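Local coordinates for SusD-like protein BACOVA_02651 (Bacteroides ovatus, PDB 5E75) that binds polysaccharide at the bacterial cell surface and probably captures xyloglucan there before its transport into the periplasm for degradation, at residues T24-Y28 / E112-M116; V89-V93 / K106-I110; V61-V65 / F484-I488; S45-N49 / N442-G446. One frame throughout, in Å; residues are numbered along the deposited sequence.

Contacts 1 and 2 lie side by side, about 9 Å between centres, and share helix 103-125; contact 2 is nested within the loop that contact 1 closes. Contacts 3 and 4 form a second pair on the opposite side of the chain's centre, again about 9 Å between centres, and join early residues to residues from the last sixth of the chain. All touching residues of contacts 1 and 4 are buried, whereas contacts 2 and 3 reach the surface. Contact 2 is helix packing by aliphatic groups and contact 3 mostly apolar loop packing. Contact 1 adds a buried tyrosine-glutamate bond, and contact 4 is mainly polar, its arginine also bonding Val-61 of contact 3.

Contact 1: residues T24-Y28 / E112-M116; sequences TAPLY and EARLM
The Tyr-28 ring has Met-116 CE over one face and Glu-112 OE2 at its edge, near the ring plane, with Ala-25 O also in plane at the edge. Met-116 CE makes a CH-pi contact: it stands 3.7 Å from the centroid of the Tyr-28 ring, 24° off the normal and displaced toward the rim by CD2 and CE2. Behind it, Met-116 SD is 5.5 Å from the same Tyr-28 centroid, a more distant Met-aromatic contact. A bend at chi2 (-61°) of Met-116 helps bring the methyl over the ring. At the edge, Tyr-28 OH donates to Glu-112 OE2 at 2.6 Å, reaching the anti side of a carboxylate whose plane is turned 59° from the ring. Leu-27 fills the neighbouring space, its CD1 resting 3.7 Å from Ala-113 CA and its CB facing Met-116 CG. These contacts seat the 3-10 segment that follows helix 17-24 against helix 103-125, within the helical part of this SusD-family fold. Arg-177 forms a salt bridge with Glu-112 OE2 and bonds Thr-24 OG1, while Tyr-28 OH also accepts a hydrogen bond from Ala-178 N. The buried carboxylate oxygen OE2 therefore has both a phenol and a guanidinium partner, which would probably favour its negative charge and limit rotation of the carboxylate.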
loop_
_atom_site.group_PDB
_atom_site.type_symbol
_atom_site.label_atom_id
_atom_site.label_comp_id
_atom_site.label_asym_id
_atom_site.label_seq_id
_atom_site.Cartn_x
_atom_site.Cartn_y
_atom_site.Cartn_z
ATOM N N THR A 24 10.097 0.808 21.277
ATOM C CA THR A 24 9.871 1.308 19.927
ATOM C C THR A 24 9.312 0.217 18.992
ATOM O O THR A 24 8.754 0.518 17.943
ATOM C CB THR A 24 11.156 1.905 19.322
ATOM O OG1 THR A 24 12.162 0.898 19.228
ATOM C CG2 THR A 24 11.670 3.044 20.195
ATOM N N ALA A 25 9.454 -1.046 19.382
ATOM C CA ALA A 25 8.956 -2.157 18.564
ATOM C C ALA A 25 7.474 -2.017 18.203
ATOM O O ALA A 25 7.106 -2.308 17.075
ATOM C CB ALA A 25 9.235 -3.482 19.255
ATOM N N PRO A 26 6.626 -1.524 19.119
ATOM C CA PRO A 26 5.211 -1.414 18.739
ATOM C C PRO A 26 4.911 -0.389 17.629
ATOM O O PRO A 26 3.805 -0.410 17.071
ATOM C CB PRO A 26 4.519 -1.005 20.045
ATOM C CG PRO A 26 5.459 -1.439 21.143
ATOM C CD PRO A 26 6.824 -1.259 20.560
ATOM N N LEU A 27 5.860 0.484 17.296
ATOM C CA LEU A 27 5.699 1.359 16.127
ATOM C C LEU A 27 5.530 0.592 14.822
ATOM O O LEU A 27 5.055 1.143 13.832
ATOM C CB LEU A 27 6.905 2.291 15.981
ATOM C CG LEU A 27 7.079 3.397 17.015
ATOM C CD1 LEU A 27 8.447 4.039 16.861
ATOM C CD2 LEU A 27 5.983 4.448 16.883
ATOM N N TYR A 28 5.933 -0.673 14.828
ATOM C CA TYR A 28 5.874 -1.500 13.634
ATOM C C TYR A 28 4.659 -2.416 13.596
ATOM O O TYR A 28 4.475 -3.128 12.616
ATOM C CB TYR A 28 7.128 -2.366 13.536
ATOM C CG TYR A 28 8.420 -1.607 13.299
ATOM C CD1 TYR A 28 9.128 -1.009 14.349
ATOM C CD2 TYR A 28 8.960 -1.527 12.030
ATOM C CE1 TYR A 28 10.322 -0.332 14.113
ATOM C CE2 TYR A 28 10.145 -0.851 11.792
ATOM C CZ TYR A 28 10.820 -0.265 12.824
ATOM O OH TYR A 28 11.989 0.404 12.535
ATOM N N GLU A 112 13.053 6.325 14.105
ATOM C CA GLU A 112 12.015 5.360 13.766
ATOM C C GLU A 112 10.639 5.966 14.000
ATOM O O GLU A 112 9.732 5.780 13.178
ATOM C CB GLU A 112 12.187 4.095 14.594
ATOM C CG GLU A 112 13.417 3.292 14.230
ATOM C CD GLU A 112 13.588 2.102 15.148
ATOM O OE1 GLU A 112 13.870 2.298 16.349
ATOM O OE2 GLU A 112 13.379 0.966 14.699
ATOM N N ALA A 113 10.470 6.687 15.106
ATOM C CA ALA A 113 9.211 7.356 15.409
ATOM C C ALA A 113 8.879 8.355 14.298
ATOM O O ALA A 113 7.762 8.361 13.786
ATOM C CB ALA A 113 9.296 8.054 16.748
ATOM N N ARG A 114 9.841 9.190 13.912
ATOM C CA ARG A 114 9.568 10.210 12.910
ATOM C C ARG A 114 9.335 9.589 11.523
ATOM O O ARG A 114 8.515 10.087 10.749
ATOM C CB ARG A 114 10.683 11.255 12.880
ATOM C CG ARG A 114 10.752 12.035 14.182
ATOM C CD ARG A 114 11.698 13.229 14.126
ATOM N NE ARG A 114 11.180 14.293 13.275
ATOM C CZ ARG A 114 11.736 15.493 13.155
ATOM N NH1 ARG A 114 12.831 15.795 13.840
ATOM N NH2 ARG A 114 11.187 16.393 12.353
ATOM N N LEU A 115 10.007 8.487 11.217
ATOM C CA LEU A 115 9.740 7.772 9.963
ATOM C C LEU A 115 8.304 7.284 9.919
ATOM O O LEU A 115 7.620 7.429 8.899
ATOM C CB LEU A 115 10.708 6.594 9.807
ATOM C CG LEU A 115 10.483 5.636 8.624
ATOM C CD1 LEU A 115 10.532 6.386 7.311
ATOM C CD2 LEU A 115 11.485 4.471 8.589
ATOM N N MET A 116 7.834 6.689 11.007
ATOM C CA MET A 116 6.473 6.174 11.026
ATOM C C MET A 116 5.463 7.304 10.990
ATOM O O MET A 116 4.448 7.205 10.292
ATOM C CB MET A 116 6.225 5.263 12.225
ATOM C CG MET A 116 7.029 3.993 12.192
ATOM S SD MET A 116 6.644 2.993 10.763
ATOM C CE MET A 116 7.605 1.526 11.105
#

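Contact 2: residues V89-V93 / K106-I110; sequences VINAV and KTKAI
Branched aliphatic contacts between Val-93 and Ile-110 form the centre of this interface, with Val-93 CG1 3.8 Å from Ile-110 CD1. Both methyls of Val-93 are used. CG1 lies anti to the backbone N (chi1 167°) and faces Lys-106 and Ile-110, whereas CG2 meets Ala-109 CB at 3.8 Å. One turn earlier on helix 70-95, Ile-90 CG1 approaches Ile-110 CG2 at 4.2 Å, the two side chains crossing at about a right angle. A second kind of contact sets a methyl against the backbone: Val-89 CG1 lies 3.8 Å from Ala-109 O. The third is made by the aliphatic part of a charged side chain, for Lys-106 CB is 3.7 Å from Val-93 CG1, and Lys-106 CG and CD continue along that same methyl.

The geometry is that of an antiparallel helical hairpin. The two short axes approach to 9.4 Å with 164° between their directions, and only 12 residues separate the segments, so helices 70-95 and 103-125 are joined by a short connection. CA atoms come nearest at Ile-90 and Ile-110, 5.4 Å apart. Such paired helices accord with the TPR-clan assignment of this region. Helix 17-24 adds Leu-20 and Thr-24 against Ala-109, and Tyr-164 of helix 151-168 packs on Ile-110. With side-chain contacts that are entirely apolar, cohesion between the segments rests on dispersion and the hydrophobic effect, and any specificity probably comes from the fit of methyl groups.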
loop_
_atom_site.group_PDB
_atom_site.type_symbol
_atom_site.label_atom_id
_atom_site.label_comp_id
_atom_site.label_asym_id
_atom_site.label_seq_id
_atom_site.Cartn_x
_atom_site.Cartn_y
_atom_site.Cartn_z
ATOM N N VAL A 89 6.907 8.084 21.932
ATOM C CA VAL A 89 8.283 7.600 21.873
ATOM C C VAL A 89 9.288 8.750 21.932
ATOM O O VAL A 89 10.266 8.692 22.676
ATOM C CB VAL A 89 8.521 6.760 20.588
ATOM C CG1 VAL A 89 10.009 6.531 20.328
ATOM C CG2 VAL A 89 7.795 5.450 20.699
ATOM N N ILE A 90 9.066 9.803 21.157
ATOM C CA ILE A 90 9.979 10.938 21.151
ATOM C C ILE A 90 10.051 11.535 22.564
ATOM O O ILE A 90 11.139 11.848 23.059
ATOM C CB ILE A 90 9.558 11.980 20.088
ATOM C CG1 ILE A 90 9.736 11.407 18.677
ATOM C CG2 ILE A 90 10.370 13.264 20.221
ATOM C CD1 ILE A 90 8.988 12.195 17.618
ATOM N N ASN A 91 8.900 11.660 23.211
ATOM C CA ASN A 91 8.847 12.174 24.590
ATOM C C ASN A 91 9.580 11.240 25.551
ATOM O O ASN A 91 10.313 11.707 26.428
ATOM C CB ASN A 91 7.388 12.369 25.031
ATOM C CG ASN A 91 7.247 12.772 26.510
ATOM O OD1 ASN A 91 7.469 13.920 26.862
ATOM N ND2 ASN A 91 6.853 11.823 27.356
ATOM N N ALA A 92 9.383 9.936 25.409
ATOM C CA ALA A 92 10.026 8.964 26.302
ATOM C C ALA A 92 11.545 8.992 26.176
ATOM O O ALA A 92 12.262 8.797 27.172
ATOM C CB ALA A 92 9.506 7.564 26.042
ATOM N N VAL A 93 12.051 9.205 24.970
ATOM C CA VAL A 93 13.495 9.302 24.763
ATOM C C VAL A 93 14.047 10.462 25.590
ATOM O O VAL A 93 15.127 10.364 26.189
ATOM C CB VAL A 93 13.838 9.498 23.274
ATOM C CG1 VAL A 93 15.304 9.922 23.106
ATOM C CG2 VAL A 93 13.530 8.213 22.502
ATOM N N LYS A 106 19.194 6.579 21.173
ATOM C CA LYS A 106 18.190 7.616 21.358
ATOM C C LYS A 106 17.780 8.215 20.019
ATOM O O LYS A 106 16.588 8.365 19.729
ATOM C CB LYS A 106 18.703 8.696 22.321
ATOM C CG LYS A 106 18.733 8.212 23.764
ATOM C CD LYS A 106 18.792 9.368 24.748
ATOM C CE LYS A 106 20.167 9.629 25.194
ATOM N NZ LYS A 106 20.159 10.749 26.175
ATOM N N THR A 107 18.762 8.529 19.193
ATOM C CA THR A 107 18.490 9.103 17.886
ATOM C C THR A 107 17.867 8.096 16.928
ATOM O O THR A 107 17.038 8.470 16.107
ATOM C CB THR A 107 19.754 9.725 17.251
ATOM O OG1 THR A 107 20.807 8.756 17.148
ATOM C CG2 THR A 107 20.247 10.912 18.084
ATOM N N LYS A 108 18.242 6.823 17.039
ATOM C CA LYS A 108 17.594 5.780 16.252
ATOM C C LYS A 108 16.113 5.689 16.616
ATOM O O LYS A 108 15.254 5.565 15.734
ATOM C CB LYS A 108 18.299 4.443 16.481
ATOM C CG LYS A 108 17.647 3.242 15.822
ATOM C CD LYS A 108 18.565 2.046 15.995
ATOM C CE LYS A 108 17.827 0.738 15.848
ATOM N NZ LYS A 108 16.700 0.553 16.822
ATOM N N ALA A 109 15.798 5.752 17.907
ATOM C CA ALA A 109 14.410 5.658 18.340
ATOM C C ALA A 109 13.583 6.847 17.852
ATOM O O ALA A 109 12.453 6.681 17.370
ATOM C CB ALA A 109 14.334 5.558 19.872
ATOM N N ILE A 110 14.136 8.051 17.975
ATOM C CA ILE A 110 13.467 9.235 17.452
ATOM C C ILE A 110 13.295 9.102 15.946
ATOM O O ILE A 110 12.238 9.443 15.405
ATOM C CB ILE A 110 14.231 10.528 17.803
ATOM C CG1 ILE A 110 14.203 10.736 19.323
ATOM C CG2 ILE A 110 13.608 11.736 17.107
ATOM C CD1 ILE A 110 15.235 11.768 19.823
#

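Contact 3: residues V61-V65 / F484-I488; sequences VTFQV and FTINI
Phe-63, Ile-486 and Ile-488 carry much of this contact. Ile-488 lies over one face of the Phe-63 ring: its CG2 is 3.9 Å from the ring centroid and 8° off the normal, a nearly centred CH-pi contact. Its other branch reaches the rim, CD1 sitting 3.5 Å from Phe-63 CD2. CG2, CG1 and CD1 all lie on the same side of the ring, CG2 over its middle and CD1 out at the CD2/CE2 rim. Phe-63 has positive phi (64°) and is the first residue to leave helical geometry after helix 58-62. The contact thus joins the exit of that helix to the irregular chain before helix 490-493, bringing together sequence-distant parts of the SusD-family fold. Asp-492 and Ile-493 of the latter helix also touch Phe-63.

Ile-486 packs instead on Gln-64 and the backbone. Its CD1 is 3.4 Å from Gln-64 NE2, and its CB is 3.8 Å from Thr-62 O. Extended beyond CG, the glutamine chain crosses this isoleucine at a slant, bringing CG, CD and NE2 near Ile-486 CD1. Thr-62 OG1 donates to Gln-64 OE1 at 2.7 Å, in the carbonyl plane and on a lone pair (C=O...donor angle 127°), which probably helps hold the amide's orientation.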
loop_
_atom_site.group_PDB
_atom_site.type_symbol
_atom_site.label_atom_id
_atom_site.label_comp_id
_atom_site.label_asym_id
_atom_site.label_seq_id
_atom_site.Cartn_x
_atom_site.Cartn_y
_atom_site.Cartn_z
ATOM N N VAL A 61 -14.995 1.417 -4.273
ATOM C CA VAL A 61 -14.663 1.195 -5.672
ATOM C C VAL A 61 -15.500 2.090 -6.592
ATOM O O VAL A 61 -15.027 2.564 -7.627
ATOM C CB VAL A 61 -14.876 -0.280 -6.080
ATOM C CG1 VAL A 61 -14.331 -0.529 -7.492
ATOM C CG2 VAL A 61 -14.215 -1.222 -5.091
ATOM N N THR A 62 -16.763 2.297 -6.229
ATOM C CA THR A 62 -17.688 3.016 -7.096
ATOM C C THR A 62 -17.859 4.495 -6.735
ATOM O O THR A 62 -18.638 5.208 -7.356
ATOM C CB THR A 62 -19.062 2.328 -7.113
ATOM O OG1 THR A 62 -19.647 2.415 -5.807
ATOM C CG2 THR A 62 -18.920 0.866 -7.505
ATOM N N PHE A 63 -17.098 4.961 -5.750
ATOM C CA PHE A 63 -17.117 6.364 -5.325
ATOM C C PHE A 63 -18.461 6.797 -4.742
ATOM O O PHE A 63 -19.017 7.837 -5.109
ATOM C CB PHE A 63 -16.647 7.307 -6.442
ATOM C CG PHE A 63 -15.197 7.147 -6.784
ATOM C CD1 PHE A 63 -14.229 7.855 -6.091
ATOM C CD2 PHE A 63 -14.798 6.273 -7.772
ATOM C CE1 PHE A 63 -12.893 7.698 -6.379
ATOM C CE2 PHE A 63 -13.459 6.114 -8.093
ATOM C CZ PHE A 63 -12.498 6.821 -7.384
ATOM N N GLN A 64 -18.965 5.994 -3.814
ATOM C CA GLN A 64 -20.210 6.308 -3.127
ATOM C C GLN A 64 -20.072 6.196 -1.605
ATOM O O GLN A 64 -21.021 5.879 -0.901
ATOM C CB GLN A 64 -21.320 5.402 -3.643
ATOM C CG GLN A 64 -21.578 5.569 -5.136
ATOM C CD GLN A 64 -22.529 4.536 -5.680
ATOM O OE1 GLN A 64 -22.114 3.479 -6.142
ATOM N NE2 GLN A 64 -23.822 4.834 -5.623
ATOM N N VAL A 65 -18.886 6.502 -1.094
ATOM C CA VAL A 65 -18.631 6.428 0.342
ATOM C C VAL A 65 -19.330 7.567 1.090
ATOM O O VAL A 65 -19.346 8.705 0.629
ATOM C CB VAL A 65 -17.121 6.477 0.638
ATOM C CG1 VAL A 65 -16.849 6.346 2.148
ATOM C CG2 VAL A 65 -16.394 5.388 -0.109
ATOM N N PHE A 484 -25.488 1.217 -9.852
ATOM C CA PHE A 484 -25.299 2.591 -10.285
ATOM C C PHE A 484 -23.876 2.822 -10.755
ATOM O O PHE A 484 -22.920 2.404 -10.096
ATOM C CB PHE A 484 -25.621 3.544 -9.136
ATOM C CG PHE A 484 -27.026 3.422 -8.642
ATOM C CD1 PHE A 484 -28.082 3.847 -9.430
ATOM C CD2 PHE A 484 -27.295 2.874 -7.402
ATOM C CE1 PHE A 484 -29.383 3.733 -8.988
ATOM C CE2 PHE A 484 -28.598 2.757 -6.951
ATOM C CZ PHE A 484 -29.642 3.187 -7.745
ATOM N N THR A 485 -23.749 3.468 -11.910
ATOM C CA THR A 485 -22.467 3.984 -12.366
ATOM C C THR A 485 -22.454 5.495 -12.144
ATOM O O THR A 485 -23.234 6.237 -12.744
ATOM C CB THR A 485 -22.204 3.664 -13.850
ATOM O OG1 THR A 485 -22.099 2.244 -14.025
ATOM C CG2 THR A 485 -20.905 4.319 -14.322
ATOM N N ILE A 486 -21.576 5.928 -11.251
ATOM C CA ILE A 486 -21.396 7.332 -10.934
ATOM C C ILE A 486 -20.383 7.914 -11.910
ATOM O O ILE A 486 -19.387 7.262 -12.209
ATOM C CB ILE A 486 -20.908 7.468 -9.458
ATOM C CG1 ILE A 486 -22.117 7.631 -8.536
ATOM C CG2 ILE A 486 -19.943 8.632 -9.254
ATOM C CD1 ILE A 486 -23.037 6.439 -8.539
ATOM N N ASN A 487 -20.650 9.119 -12.424
ATOM C CA ASN A 487 -19.637 9.889 -13.140
ATOM C C ASN A 487 -18.651 10.448 -12.112
ATOM O O ASN A 487 -18.995 11.291 -11.282
ATOM C CB ASN A 487 -20.278 11.024 -13.953
ATOM C CG ASN A 487 -19.263 11.948 -14.564
ATOM O OD1 ASN A 487 -18.346 11.509 -15.238
ATOM N ND2 ASN A 487 -19.421 13.243 -14.326
ATOM N N ILE A 488 -17.429 9.946 -12.151
ATOM C CA ILE A 488 -16.432 10.275 -11.135
ATOM C C ILE A 488 -15.864 11.640 -11.464
ATOM O O ILE A 488 -15.371 11.873 -12.576
ATOM C CB ILE A 488 -15.328 9.204 -11.097
ATOM C CG1 ILE A 488 -15.961 7.831 -10.839
ATOM C CG2 ILE A 488 -14.310 9.522 -10.008
ATOM C CD1 ILE A 488 -15.082 6.653 -11.224
#

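Contact 4: residues S45-N49 / N442-G446; sequences SGRAN and NQWRG
This is a buried polar contact in which Arg-445 and Gln-443, from the loop after helix 433-441, bind carbonyls of the turn that follows helix 40-46. The helix closes in a Schellman motif with Asn-49 at positive phi, and Gly-46 to Asn-49 form a type I beta turn in this SusD-family fold. Arg-445 approaches end-on: NH1 and NH2 both donate to Arg-47 O, at 2.8 Å from NH1, and that oxygen lies within 3° of the guanidinium plane. Gln-443 holds the same group from its side, its OE1 accepting from Arg-445 NE at 3.0 Å and also from NH2. Gln-443 NE2 then donates to Ala-48 O at 3.2 Å, so one amide both positions the arginine and binds the turn. Val-61 O is a further acceptor for Arg-445 NH1, while Asp-287 accepts from both Asn-49 ND2 and Gln-443 NE2. Asn-49 CB lies over the centre of the guanidinium face, 4.0 Å above its plane. Two waters extend the network, one joining Gln-443 O to Asn-49 ND2. The other donates to Asn-49 OD1 at 2.8 Å and accepts from Gly-446 N at 2.9 Å.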
loop_
_atom_site.group_PDB
_atom_site.type_symbol
_atom_site.label_atom_id
_atom_site.label_comp_id
_atom_site.label_asym_id
_atom_site.label_seq_id
_atom_site.Cartn_x
_atom_site.Cartn_y
_atom_site.Cartn_z
ATOM N N SER A 45 -6.443 -0.715 -1.747
ATOM C CA SER A 45 -6.616 -1.581 -2.919
ATOM C C SER A 45 -7.991 -1.462 -3.583
ATOM O O SER A 45 -8.084 -1.332 -4.804
ATOM C CB SER A 45 -6.322 -3.048 -2.580
ATOM O OG SER A 45 -4.933 -3.310 -2.633
ATOM N N GLY A 46 -9.056 -1.508 -2.788
ATOM C CA GLY A 46 -10.393 -1.430 -3.357
ATOM C C GLY A 46 -10.602 -0.160 -4.161
ATOM O O GLY A 46 -11.093 -0.172 -5.286
ATOM N N ARG A 47 -10.208 0.966 -3.589
ATOM C CA ARG A 47 -10.475 2.246 -4.215
ATOM C C ARG A 47 -9.687 2.422 -5.515
ATOM O O ARG A 47 -10.107 3.164 -6.393
ATOM C CB ARG A 47 -10.175 3.382 -3.242
ATOM C CG ARG A 47 -10.794 4.719 -3.640
ATOM C CD ARG A 47 -10.937 5.563 -2.421
ATOM N NE ARG A 47 -11.447 6.906 -2.662
ATOM C CZ ARG A 47 -12.726 7.229 -2.800
ATOM N NH1 ARG A 47 -13.665 6.293 -2.797
ATOM N NH2 ARG A 47 -13.062 8.499 -2.940
ATOM N N ALA A 48 -8.583 1.691 -5.664
ATOM C CA ALA A 48 -7.820 1.660 -6.910
ATOM C C ALA A 48 -8.446 0.743 -7.956
ATOM O O ALA A 48 -7.966 0.682 -9.079
ATOM C CB ALA A 48 -6.394 1.189 -6.646
ATOM N N ASN A 49 -9.495 0.026 -7.572
ATOM C CA ASN A 49 -10.069 -1.053 -8.376
ATOM C C ASN A 49 -9.106 -2.224 -8.573
ATOM O O ASN A 49 -9.111 -2.889 -9.607
ATOM C CB ASN A 49 -10.616 -0.562 -9.731
ATOM C CG ASN A 49 -11.655 -1.502 -10.311
ATOM O OD1 ASN A 49 -12.430 -2.109 -9.575
ATOM N ND2 ASN A 49 -11.696 -1.605 -11.631
ATOM N N ASN A 442 -13.038 5.090 -16.909
ATOM C CA ASN A 442 -12.858 4.038 -17.893
ATOM C C ASN A 442 -12.364 2.726 -17.319
ATOM O O ASN A 442 -11.970 1.839 -18.063
ATOM C CB ASN A 442 -11.954 4.535 -19.023
ATOM C CG ASN A 442 -12.726 5.347 -20.046
ATOM O OD1 ASN A 442 -13.427 4.786 -20.888
ATOM N ND2 ASN A 442 -12.653 6.664 -19.946
ATOM N N GLN A 443 -12.464 2.577 -16.000
ATOM C CA GLN A 443 -12.040 1.351 -15.324
ATOM C C GLN A 443 -13.175 0.337 -15.166
ATOM O O GLN A 443 -12.974 -0.735 -14.631
ATOM C CB GLN A 443 -11.443 1.680 -13.955
ATOM C CG GLN A 443 -10.043 2.242 -14.016
ATOM C CD GLN A 443 -9.492 2.506 -12.633
ATOM O OE1 GLN A 443 -9.758 3.543 -12.031
ATOM N NE2 GLN A 443 -8.737 1.554 -12.107
ATOM N N TRP A 444 -14.371 0.695 -15.616
ATOM C CA TRP A 444 -15.542 -0.190 -15.507
ATOM C C TRP A 444 -15.760 -0.612 -14.057
ATOM O O TRP A 444 -16.016 -1.779 -13.758
ATOM C CB TRP A 444 -15.403 -1.431 -16.402
ATOM C CG TRP A 444 -15.457 -1.155 -17.886
ATOM C CD1 TRP A 444 -14.648 -0.321 -18.596
ATOM C CD2 TRP A 444 -16.356 -1.748 -18.833
ATOM N NE1 TRP A 444 -14.988 -0.356 -19.932
ATOM C CE2 TRP A 444 -16.035 -1.219 -20.097
ATOM C CE3 TRP A 444 -17.404 -2.669 -18.731
ATOM C CZ2 TRP A 444 -16.724 -1.586 -21.254
ATOM C CZ3 TRP A 444 -18.087 -3.029 -19.889
ATOM C CH2 TRP A 444 -17.743 -2.486 -21.125
ATOM N N ARG A 445 -15.635 0.349 -13.158
ATOM C CA ARG A 445 -15.758 0.067 -11.738
ATOM C C ARG A 445 -17.154 -0.447 -11.396
ATOM O O ARG A 445 -18.160 0.129 -11.801
ATOM C CB ARG A 445 -15.437 1.322 -10.926
ATOM C CG ARG A 445 -13.963 1.672 -10.911
ATOM C CD ARG A 445 -13.735 3.135 -10.583
ATOM N NE ARG A 445 -12.308 3.437 -10.407
ATOM C CZ ARG A 445 -11.640 3.315 -9.256
ATOM N NH1 ARG A 445 -12.271 2.925 -8.156
ATOM N NH2 ARG A 445 -10.350 3.630 -9.215
ATOM N N GLY A 446 -17.194 -1.549 -10.656
ATOM C CA GLY A 446 -18.457 -2.155 -10.253
ATOM C C GLY A 446 -18.982 -3.199 -11.222
ATOM O O GLY A 446 -19.896 -3.945 -10.868
HETATM O O HOH W 1 -14.842 -3.236 -10.365
HETATM O O HOH W 2 -13.398 -3.443 -13.550
#